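Local coordinates for Iron(III) ABC transporter, periplasmic iron-compound-binding protein (Vibrio cholerae, PDB 3TEF) that probably binds ferric catecholate siderophores in the periplasm and delivers them to an inner-membrane ABC transporter for iron uptake, at residues T170-A174 with N175-S179; V162-G166 with G167-T171; E206-E210 with H211-T215; G48-D51 with Y52-K55. One frame throughout, in Å; residues are numbered along the deposited sequence.

How the contacts relate
Contacts 1, 2 and 3 belong to the C-terminal lobe of the two-lobed binding protein, whereas contact 4 belongs to the N-terminal lobe. Contact 2 is the hairpin of strands 158-165 and 168-172; contact 1 shares Thr170 and Thr171 with it and follows the second strand into its exit loop, Phe172 CE2 lying 3.9 Å from Met163 CB. Contact 3, the end of helix 205-211, packs on the hairpin, with Leu169 CD1 4.0 Å from Ile208 CD1. Contact 4 stays apart, its nearest atoms about 13 Å from both contact 1 and contact 2. Contacts 1 and 4 both reach toward the other lobe, consistent with places beside the cleft where relatives hold their siderophore.

Contact 1: residues T170-A174 with N175-S179; sequences TTFGA and NSRFS
Asn175 and Ala174 occupy the two central positions of a type I turn from Gly173 to Ser176, by which the chain leaves strand 168-172. Asn175 points its CB away from residues 170-174, and its OD1 bonds Lys183 NZ, while the carboxylate of Glu196 takes the backbone NH groups of Gly173 and Asn175. Ser176 points back at the turn. Its chi1 of 75° sets OG between the backbone N and the carbonyl carbon, from where it donates a short 2.6 Å bond to Gly173 O, lying 16° from that carbonyl's plane. Ser176 OG in turn accepts from Phe178 N at 2.9 Å, making an ST turn, so two bonds fix the hydroxyl's rotation. A second type I turn, Ser176 to Ser179, is closed by Ser179 N bonding Ser176 O. In this two-lobed periplasmic binding fold the paired turns carry the chain from the C-terminal lobe's sheet to helix 180-184. Arg177 runs alongside Phe172 in the same direction, its CD 4.0 Å from Phe172 CE1. Beyond, NH2 makes a weak hydrogen bond to Tyr261 O and comes near Arg88; such a pairing of arginines is consistent with a pocket for an anionic siderophore. Phe178 drives its ring edge into the face of Phe172, a T-shaped pair with planes at 86° and centroids 5.0 Å apart. CE2 of Phe178 stands over the centre of the Phe172 ring, and CD2 approaches Phe172 CG to 3.6 Å. Ser179 brings CB tightly against Ala174 O, at 3.0 Å, while its OG bonds Tyr113 N.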
loop_
_atom_site.group_PDB
_atom_site.type_symbol
_atom_site.label_atom_id
_atom_site.label_comp_id
_atom_site.label_asym_id
_atom_site.label_seq_id
_atom_site.Cartn_x
_atom_site.Cartn_y
_atom_site.Cartn_z
ATOM N N THR A 170 3.309 -10.658 13.734
ATOM C CA THR A 170 4.414 -9.704 13.704
ATOM C C THR A 170 3.879 -8.306 13.971
ATOM O O THR A 170 2.689 -8.037 13.780
ATOM C CB THR A 170 5.151 -9.721 12.350
ATOM O OG1 THR A 170 4.209 -9.536 11.289
ATOM C CG2 THR A 170 5.877 -11.057 12.144
ATOM N N THR A 171 4.757 -7.429 14.450
ATOM C CA THR A 171 4.364 -6.055 14.721
ATOM C C THR A 171 5.257 -5.073 13.958
ATOM O O THR A 171 6.412 -5.372 13.638
ATOM C CB THR A 171 4.345 -5.751 16.234
ATOM O OG1 THR A 171 3.709 -4.482 16.462
ATOM C CG2 THR A 171 5.754 -5.727 16.813
ATOM N N PHE A 172 4.693 -3.910 13.650
ATOM C CA PHE A 172 5.351 -2.892 12.848
ATOM C C PHE A 172 5.098 -1.559 13.530
ATOM O O PHE A 172 4.026 -1.358 14.100
ATOM C CB PHE A 172 4.714 -2.838 11.459
ATOM C CG PHE A 172 4.949 -4.064 10.621
ATOM C CD1 PHE A 172 5.896 -4.047 9.613
ATOM C CD2 PHE A 172 4.207 -5.222 10.819
ATOM C CE1 PHE A 172 6.116 -5.161 8.828
ATOM C CE2 PHE A 172 4.428 -6.349 10.033
ATOM C CZ PHE A 172 5.381 -6.314 9.036
ATOM N N GLY A 173 6.059 -0.644 13.445
ATOM C CA GLY A 173 5.917 0.661 14.073
ATOM C C GLY A 173 5.933 1.832 13.103
ATOM O O GLY A 173 5.655 1.675 11.909
ATOM N N ALA A 174 6.292 3.010 13.616
ATOM C CA ALA A 174 6.187 4.252 12.851
ATOM C C ALA A 174 7.111 4.319 11.638
ATOM O O ALA A 174 6.815 5.010 10.662
ATOM C CB ALA A 174 6.425 5.454 13.760
ATOM N N ASN A 175 8.239 3.620 11.706
ATOM C CA ASN A 175 9.216 3.668 10.630
ATOM C C ASN A 175 9.180 2.415 9.773
ATOM O O ASN A 175 10.208 1.866 9.382
ATOM C CB ASN A 175 10.606 3.932 11.202
ATOM C CG ASN A 175 10.690 5.286 11.894
ATOM O OD1 ASN A 175 10.262 6.300 11.342
ATOM N ND2 ASN A 175 11.213 5.302 13.115
ATOM N N SER A 176 7.963 1.986 9.470
ATOM C CA SER A 176 7.726 0.759 8.741
ATOM C C SER A 176 6.808 1.043 7.560
ATOM O O SER A 176 6.381 2.185 7.336
ATOM C CB SER A 176 7.038 -0.257 9.653
ATOM O OG SER A 176 5.672 0.095 9.829
ATOM N N ARG A 177 6.490 -0.009 6.818
ATOM C CA ARG A 177 5.562 0.113 5.712
ATOM C C ARG A 177 4.201 0.612 6.199
ATOM O O ARG A 177 3.404 1.090 5.402
ATOM C CB ARG A 177 5.400 -1.233 5.011
ATOM C CG ARG A 177 4.869 -2.340 5.918
ATOM C CD ARG A 177 5.059 -3.704 5.257
ATOM N NE ARG A 177 4.311 -3.802 4.005
ATOM C CZ ARG A 177 4.638 -4.604 2.997
ATOM N NH1 ARG A 177 5.719 -5.383 3.077
ATOM N NH2 ARG A 177 3.889 -4.631 1.902
ATOM N N PHE A 178 3.933 0.485 7.498
ATOM C CA PHE A 178 2.659 0.970 8.052
ATOM C C PHE A 178 2.833 2.299 8.787
ATOM O O PHE A 178 2.106 2.597 9.731
ATOM C CB PHE A 178 2.007 -0.081 8.960
ATOM C CG PHE A 178 1.744 -1.382 8.272
ATOM C CD1 PHE A 178 0.765 -1.477 7.295
ATOM C CD2 PHE A 178 2.490 -2.514 8.577
ATOM C CE1 PHE A 178 0.533 -2.685 6.641
ATOM C CE2 PHE A 178 2.253 -3.725 7.939
ATOM C CZ PHE A 178 1.272 -3.811 6.971
ATOM N N SER A 179 3.797 3.094 8.334
ATOM C CA SER A 179 4.057 4.406 8.930
ATOM C C SER A 179 2.797 5.283 9.017
ATOM O O SER A 179 2.659 6.087 9.937
ATOM C CB SER A 179 5.160 5.138 8.160
ATOM O OG SER A 179 4.744 5.519 6.858
#

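Contact 2: residues V162-G166 with G167-T171; sequences VMSSG and GNLTT
Thr170 O is approached by two neighbouring groups of the facing strand: Met163 N donates a hydrogen bond of 2.8 Å, and the CA-H of Val162 adds a weaker contact, with CA at 3.3 Å. Thr170 N returns a bond to Met163 O, completing a hydrogen-bonded antiparallel pair. In the next such pair Ser165 N bonds Asn168 O, and Asn168 N bonds Ser165 O. The hairpin of strands 158-165 and 168-172 closes there in a type I' turn whose two central residues, Gly166 and Gly167, both have positive phi; the backbone angles of Gly167 would jam any CB against Gly166 O. A water spans the turn on the side of Ser164, 2.6 Å from Ser164 OG and accepting from Gly167 N. With chi1 at 173°, Ser164 OG swings clear of its own NH and beside its carbonyl carbon to meet this water. On the same face Leu169 leans CD2 onto Ser164 CB at 3.7 Å, and crosses Val162 at an angle, with CD2 4.1 Å from Val162 CG1. Phe205 and Ile208 of helix 205-211 lie against Leu169 on this face, and Ile208 also meets Val162. Met163 and Thr170 occupy the other face, where Thr170 OG1, set by chi1 of 53° between its backbone N and carbonyl carbon, lies 3.5 Å from Met163 CB. Further along that face a second water donates to Asn168 OD1 and makes a weak hydrogen bond with Ser165 OG; the main partner of Ser165 OG is Arg221 NH1.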
loop_
_atom_site.group_PDB
_atom_site.type_symbol
_atom_site.label_atom_id
_atom_site.label_comp_id
_atom_site.label_asym_id
_atom_site.label_seq_id
_atom_site.Cartn_x
_atom_site.Cartn_y
_atom_site.Cartn_z
ATOM N N VAL A 162 -0.629 -5.244 14.176
ATOM C CA VAL A 162 -0.248 -6.652 14.167
ATOM C C VAL A 162 -0.610 -7.261 12.832
ATOM O O VAL A 162 -1.733 -7.108 12.362
ATOM C CB VAL A 162 -0.951 -7.443 15.286
ATOM C CG1 VAL A 162 -0.548 -8.921 15.236
ATOM C CG2 VAL A 162 -0.602 -6.857 16.642
ATOM N N MET A 163 0.342 -7.963 12.227
ATOM C CA MET A 163 0.049 -8.723 11.020
ATOM C C MET A 163 0.030 -10.196 11.379
ATOM O O MET A 163 0.813 -10.637 12.207
ATOM C CB MET A 163 1.105 -8.463 9.948
ATOM C CG MET A 163 0.858 -9.260 8.682
ATOM S SD MET A 163 1.882 -8.674 7.339
ATOM C CE MET A 163 0.637 -8.012 6.263
ATOM N N SER A 164 -0.885 -10.943 10.774
ATOM C CA SER A 164 -0.965 -12.388 10.976
ATOM C C SER A 164 -0.763 -13.095 9.644
ATOM O O SER A 164 -1.401 -12.759 8.648
ATOM C CB SER A 164 -2.308 -12.777 11.592
ATOM O OG SER A 164 -2.478 -14.188 11.645
ATOM N N SER A 165 0.142 -14.066 9.631
ATOM C CA SER A 165 0.466 -14.771 8.402
ATOM C C SER A 165 0.964 -16.170 8.741
ATOM O O SER A 165 1.973 -16.323 9.419
ATOM C CB SER A 165 1.551 -14.016 7.632
ATOM O OG SER A 165 1.907 -14.703 6.442
ATOM N N GLY A 166 0.248 -17.182 8.270
ATOM C CA GLY A 166 0.650 -18.560 8.484
ATOM C C GLY A 166 0.852 -18.916 9.943
ATOM O O GLY A 166 1.687 -19.765 10.275
ATOM N N GLY A 167 0.099 -18.259 10.822
ATOM C CA GLY A 167 0.244 -18.472 12.247
ATOM C C GLY A 167 1.258 -17.569 12.925
ATOM O O GLY A 167 1.360 -17.574 14.150
ATOM N N ASN A 168 2.025 -16.815 12.139
ATOM C CA ASN A 168 3.008 -15.880 12.685
ATOM C C ASN A 168 2.374 -14.530 12.949
ATOM O O ASN A 168 1.746 -13.967 12.060
ATOM C CB ASN A 168 4.154 -15.657 11.701
ATOM C CG ASN A 168 4.914 -16.918 11.393
ATOM O OD1 ASN A 168 5.101 -17.268 10.226
ATOM N ND2 ASN A 168 5.376 -17.602 12.433
ATOM N N LEU A 169 2.544 -14.011 14.160
ATOM C CA LEU A 169 2.122 -12.646 14.469
ATOM C C LEU A 169 3.368 -11.773 14.455
ATOM O O LEU A 169 4.364 -12.110 15.083
ATOM C CB LEU A 169 1.486 -12.578 15.857
ATOM C CG LEU A 169 0.197 -13.372 16.048
ATOM C CD1 LEU A 169 -0.353 -13.138 17.446
ATOM C CD2 LEU A 169 -0.817 -12.965 14.994
ATOM N N THR A 170 3.309 -10.658 13.734
ATOM C CA THR A 170 4.414 -9.704 13.704
ATOM C C THR A 170 3.879 -8.306 13.971
ATOM O O THR A 170 2.689 -8.037 13.780
ATOM C CB THR A 170 5.151 -9.721 12.350
ATOM O OG1 THR A 170 4.209 -9.536 11.289
ATOM C CG2 THR A 170 5.877 -11.057 12.144
ATOM N N THR A 171 4.757 -7.429 14.450
ATOM C CA THR A 171 4.364 -6.055 14.721
ATOM C C THR A 171 5.257 -5.073 13.958
ATOM O O THR A 171 6.412 -5.372 13.638
ATOM C CB THR A 171 4.345 -5.751 16.234
ATOM O OG1 THR A 171 3.709 -4.482 16.462
ATOM C CG2 THR A 171 5.754 -5.727 16.813
HETATM O O HOH W 1 -2.110 -16.560 10.544
HETATM O O HOH W 2 4.973 -15.569 7.749
#

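Contact 3: residues E206-E210 with H211-T215; sequences EYIRE and HNPKT
His211 folds back over Tyr207 and bonds its carbonyl twice. The backbone N donates to Tyr207 O at 3.0 Å, the normal helical bond, and ND1 reaches the same oxygen at 3.0 Å from the opposite face of the carbonyl plane. The oxygen lies nearly in the imidazole plane, which fixes the ring's rotation. In His211, chi1 of -74° sets CG opposite the carbonyl carbon, beside the backbone N, and sends the ring back along the helix. Tyr207, whose CG sits opposite the backbone N (chi1 170°), presents a ring face to it: His211 ND1 stands over the centre of the phenol ring, and the CE1 atoms of Tyr207 and His211 approach to 3.4 Å. The planes, at 48°, make neither a stack nor a T. Helix 205-211 packs here on the C-terminal lobe's sheet, Tyr207, Ile208, His211 and Pro213 all touching Met160 of strand 158-165. Glu210 extends alongside His211 until OE2 comes 3.2 Å from His211 CE1. A carboxylate so near may favour a protonated imidazole. The helix ends with His211; Asn212, the first residue beyond it, takes positive phi, its N still bonding Ile208 O at 2.9 Å. Asn212 OD1 accepts from Thr245 N, tying the turn to a neighbouring helix. Pro213 follows with CD 3.2 Å from Ile208 O, over the last turn. Lys214 curls back to give NZ to Asn212 O at 3.2 Å, nearly in line with the carbonyl bond, before the chain enters strand 215-220.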
loop_
_atom_site.group_PDB
_atom_site.type_symbol
_atom_site.label_atom_id
_atom_site.label_comp_id
_atom_site.label_asym_id
_atom_site.label_seq_id
_atom_site.Cartn_x
_atom_site.Cartn_y
_atom_site.Cartn_z
ATOM N N GLU A 206 0.673 -13.492 23.823
ATOM C CA GLU A 206 1.110 -13.095 25.150
ATOM C C GLU A 206 1.642 -11.657 25.130
ATOM O O GLU A 206 1.394 -10.881 26.053
ATOM C CB GLU A 206 2.172 -14.067 25.677
ATOM C CG GLU A 206 1.621 -15.446 26.097
ATOM C CD GLU A 206 1.301 -16.380 24.925
ATOM O OE1 GLU A 206 1.408 -15.962 23.749
ATOM O OE2 GLU A 206 0.939 -17.549 25.187
ATOM N N TYR A 207 2.367 -11.311 24.069
ATOM C CA TYR A 207 2.896 -9.962 23.884
ATOM C C TYR A 207 1.765 -8.939 23.724
ATOM O O TYR A 207 1.830 -7.839 24.282
ATOM C CB TYR A 207 3.824 -9.959 22.668
ATOM C CG TYR A 207 4.296 -8.616 22.160
ATOM C CD1 TYR A 207 5.611 -8.198 22.366
ATOM C CD2 TYR A 207 3.450 -7.784 21.431
ATOM C CE1 TYR A 207 6.065 -6.983 21.881
ATOM C CE2 TYR A 207 3.893 -6.562 20.941
ATOM C CZ TYR A 207 5.200 -6.169 21.170
ATOM O OH TYR A 207 5.651 -4.962 20.681
ATOM N N ILE A 208 0.731 -9.300 22.967
ATOM C CA ILE A 208 -0.418 -8.412 22.773
ATOM C C ILE A 208 -1.131 -8.172 24.102
ATOM O O ILE A 208 -1.432 -7.031 24.463
ATOM C CB ILE A 208 -1.415 -8.973 21.732
ATOM C CG1 ILE A 208 -0.768 -9.034 20.344
ATOM C CG2 ILE A 208 -2.677 -8.115 21.679
ATOM C CD1 ILE A 208 -1.587 -9.789 19.313
ATOM N N ARG A 209 -1.381 -9.251 24.834
ATOM C CA ARG A 209 -2.046 -9.161 26.134
ATOM C C ARG A 209 -1.199 -8.412 27.163
ATOM O O ARG A 209 -1.704 -7.547 27.877
ATOM C CB ARG A 209 -2.400 -10.560 26.650
ATOM C CG ARG A 209 -2.906 -10.603 28.087
ATOM C CD ARG A 209 -4.139 -9.738 28.281
ATOM N NE ARG A 209 -4.588 -9.754 29.672
ATOM C CZ ARG A 209 -4.435 -8.748 30.528
ATOM N NH1 ARG A 209 -3.854 -7.619 30.139
ATOM N NH2 ARG A 209 -4.873 -8.866 31.775
ATOM N N GLU A 210 0.087 -8.744 27.230
ATOM C CA GLU A 210 0.986 -8.136 28.207
ATOM C C GLU A 210 1.093 -6.619 27.999
ATOM O O GLU A 210 1.003 -5.841 28.957
ATOM C CB GLU A 210 2.370 -8.817 28.192
ATOM C CG GLU A 210 3.254 -8.515 26.960
ATOM C CD GLU A 210 4.497 -9.419 26.845
ATOM O OE1 GLU A 210 4.402 -10.628 27.163
ATOM O OE2 GLU A 210 5.569 -8.921 26.425
ATOM N N HIS A 211 1.260 -6.200 26.746
ATOM C CA HIS A 211 1.418 -4.783 26.433
ATOM C C HIS A 211 0.093 -4.025 26.407
ATOM O O HIS A 211 0.070 -2.802 26.556
ATOM C CB HIS A 211 2.199 -4.593 25.133
ATOM C CG HIS A 211 3.665 -4.869 25.268
ATOM N ND1 HIS A 211 4.233 -6.076 24.916
ATOM C CD2 HIS A 211 4.676 -4.101 25.737
ATOM C CE1 HIS A 211 5.533 -6.032 25.147
ATOM N NE2 HIS A 211 5.827 -4.847 25.645
ATOM N N ASN A 212 -1.005 -4.751 26.218
ATOM C CA ASN A 212 -2.341 -4.179 26.368
ATOM C C ASN A 212 -2.553 -2.870 25.593
ATOM O O ASN A 212 -2.704 -1.801 26.190
ATOM C CB ASN A 212 -2.632 -3.962 27.857
ATOM C CG ASN A 212 -4.107 -3.750 28.144
ATOM O OD1 ASN A 212 -4.971 -4.199 27.390
ATOM N ND2 ASN A 212 -4.401 -3.065 29.246
ATOM N N PRO A 213 -2.575 -2.950 24.256
ATOM C CA PRO A 213 -2.792 -1.746 23.443
ATOM C C PRO A 213 -4.213 -1.209 23.615
ATOM O O PRO A 213 -5.142 -1.986 23.848
ATOM C CB PRO A 213 -2.603 -2.256 22.012
ATOM C CG PRO A 213 -2.978 -3.708 22.088
ATOM C CD PRO A 213 -2.498 -4.173 23.434
ATOM N N LYS A 214 -4.377 0.107 23.504
ATOM C CA LYS A 214 -5.701 0.717 23.566
ATOM C C LYS A 214 -6.452 0.493 22.259
ATOM O O LYS A 214 -7.680 0.355 22.234
ATOM C CB LYS A 214 -5.588 2.216 23.851
ATOM C CG LYS A 214 -6.032 2.633 25.250
ATOM C CD LYS A 214 -4.887 2.567 26.256
ATOM C CE LYS A 214 -4.510 1.133 26.612
ATOM N NZ LYS A 214 -3.227 1.072 27.383
ATOM N N THR A 215 -5.698 0.463 21.168
ATOM C CA THR A 215 -6.254 0.188 19.851
ATOM C C THR A 215 -5.406 -0.882 19.192
ATOM O O THR A 215 -4.170 -0.835 19.250
ATOM C CB THR A 215 -6.242 1.441 18.966
ATOM O OG1 THR A 215 -7.138 2.417 19.513
ATOM C CG2 THR A 215 -6.675 1.103 17.545
#

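Contact 4: residues G48-D51 with Y52-K55; sequences GTPD and YLAK
Tyr52 lays its ring over Pro50, two residues back in the chain. Its CB leaves the backbone pointing away from residues 48-51 and meets only the peptide carbon of the preceding Asp51. Chi1 of 62° sets CG between the backbone N and the carbonyl carbon, and the ring then folds toward the proline. CD2 meets Pro50 CB at 3.9 Å, CE2 comes closer to the same CB, at 3.6 Å, and CZ meets Pro50 CG at 3.7 Å. CG of Pro50 stands over the ring face, displaced toward its rim, in a CH-pi contact 23° off the ring normal. At the tip, OH lies 4.0 Å from Pro50 CG and hydrogen-bonds Asn258 ND2, with a weak bond to Asp31 OD2. The same Pro50 CG also serves Leu53, whose CD1 lies 3.9 Å from it, so that this one atom is shared by the phenol ring and the leucine, which packs further on Val27 and Leu30 of helix 27-35. Thr49 adds CG2 against Leu53 CB, crossing it at about a right angle, while its OG1 bonds Phe46 O. In the backbone, Leu53 N bonds Pro50 O and Ala54 N bonds Asp51 O, each at 2.9 Å. Such successive bonds to the third residue back are the signature of 3-10 turns, here following a proline in a surface loop of the N-terminal lobe, with Tyr52 reaching Asn258 of the C-terminal lobe.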
loop_
_atom_site.group_PDB
_atom_site.type_symbol
_atom_site.label_atom_id
_atom_site.label_comp_id
_atom_site.label_asym_id
_atom_site.label_seq_id
_atom_site.Cartn_x
_atom_site.Cartn_y
_atom_site.Cartn_z
ATOM N N GLY A 48 -4.822 -12.437 -5.904
ATOM C CA GLY A 48 -5.492 -11.574 -4.952
ATOM C C GLY A 48 -5.884 -10.190 -5.447
ATOM O O GLY A 48 -6.273 -9.332 -4.649
ATOM N N THR A 49 -5.802 -9.966 -6.753
ATOM C CA THR A 49 -6.215 -8.683 -7.325
ATOM C C THR A 49 -7.605 -8.263 -6.808
ATOM O O THR A 49 -8.535 -9.086 -6.789
ATOM C CB THR A 49 -6.189 -8.756 -8.857
ATOM O OG1 THR A 49 -4.826 -8.863 -9.293
ATOM C CG2 THR A 49 -6.821 -7.526 -9.482
ATOM N N PRO A 50 -7.750 -6.998 -6.354
ATOM C CA PRO A 50 -8.999 -6.542 -5.741
ATOM C C PRO A 50 -10.112 -6.366 -6.774
ATOM O O PRO A 50 -9.855 -6.124 -7.962
ATOM C CB PRO A 50 -8.629 -5.187 -5.122
ATOM C CG PRO A 50 -7.492 -4.687 -5.991
ATOM C CD PRO A 50 -6.718 -5.932 -6.391
ATOM N N ASP A 51 -11.352 -6.488 -6.310
ATOM C CA ASP A 51 -12.493 -6.352 -7.197
ATOM C C ASP A 51 -12.453 -5.101 -8.053
ATOM O O ASP A 51 -12.791 -5.165 -9.226
ATOM C CB ASP A 51 -13.803 -6.378 -6.408
ATOM C CG ASP A 51 -14.213 -7.774 -6.019
ATOM O OD1 ASP A 51 -13.601 -8.740 -6.522
ATOM O OD2 ASP A 51 -15.165 -7.901 -5.214
ATOM N N TYR A 52 -12.039 -3.967 -7.492
ATOM C CA TYR A 52 -12.110 -2.729 -8.259
ATOM C C TYR A 52 -11.161 -2.698 -9.463
ATOM O O TYR A 52 -11.235 -1.773 -10.278
ATOM C CB TYR A 52 -11.958 -1.474 -7.377
ATOM C CG TYR A 52 -10.621 -1.342 -6.649
ATOM C CD1 TYR A 52 -9.528 -0.745 -7.265
ATOM C CD2 TYR A 52 -10.477 -1.809 -5.346
ATOM C CE1 TYR A 52 -8.310 -0.627 -6.598
ATOM C CE2 TYR A 52 -9.274 -1.685 -4.669
ATOM C CZ TYR A 52 -8.201 -1.097 -5.304
ATOM O OH TYR A 52 -7.002 -0.984 -4.626
ATOM N N LEU A 53 -10.289 -3.704 -9.575
ATOM C CA LEU A 53 -9.385 -3.842 -10.724
ATOM C C LEU A 53 -9.637 -5.139 -11.504
ATOM O O LEU A 53 -8.787 -5.605 -12.261
ATOM C CB LEU A 53 -7.891 -3.783 -10.276
ATOM C CG LEU A 53 -7.486 -2.473 -9.596
ATOM C CD1 LEU A 53 -6.089 -2.613 -8.983
ATOM C CD2 LEU A 53 -7.529 -1.302 -10.578
ATOM N N ALA A 54 -10.833 -5.698 -11.352
ATOM C CA ALA A 54 -11.117 -7.025 -11.888
ATOM C C ALA A 54 -10.910 -7.168 -13.394
ATOM O O ALA A 54 -10.549 -8.250 -13.866
ATOM C CB ALA A 54 -12.543 -7.458 -11.498
ATOM N N LYS A 55 -11.155 -6.114 -14.162
ATOM C CA LYS A 55 -11.035 -6.247 -15.607
ATOM C C LYS A 55 -9.616 -6.604 -16.031
ATOM O O LYS A 55 -9.408 -7.253 -17.056
ATOM C CB LYS A 55 -11.512 -4.991 -16.344
ATOM C CG LYS A 55 -10.539 -3.820 -16.377
ATOM C CD LYS A 55 -11.075 -2.751 -17.319
ATOM C CE LYS A 55 -10.122 -1.591 -17.484
ATOM N NZ LYS A 55 -10.669 -0.510 -18.371
#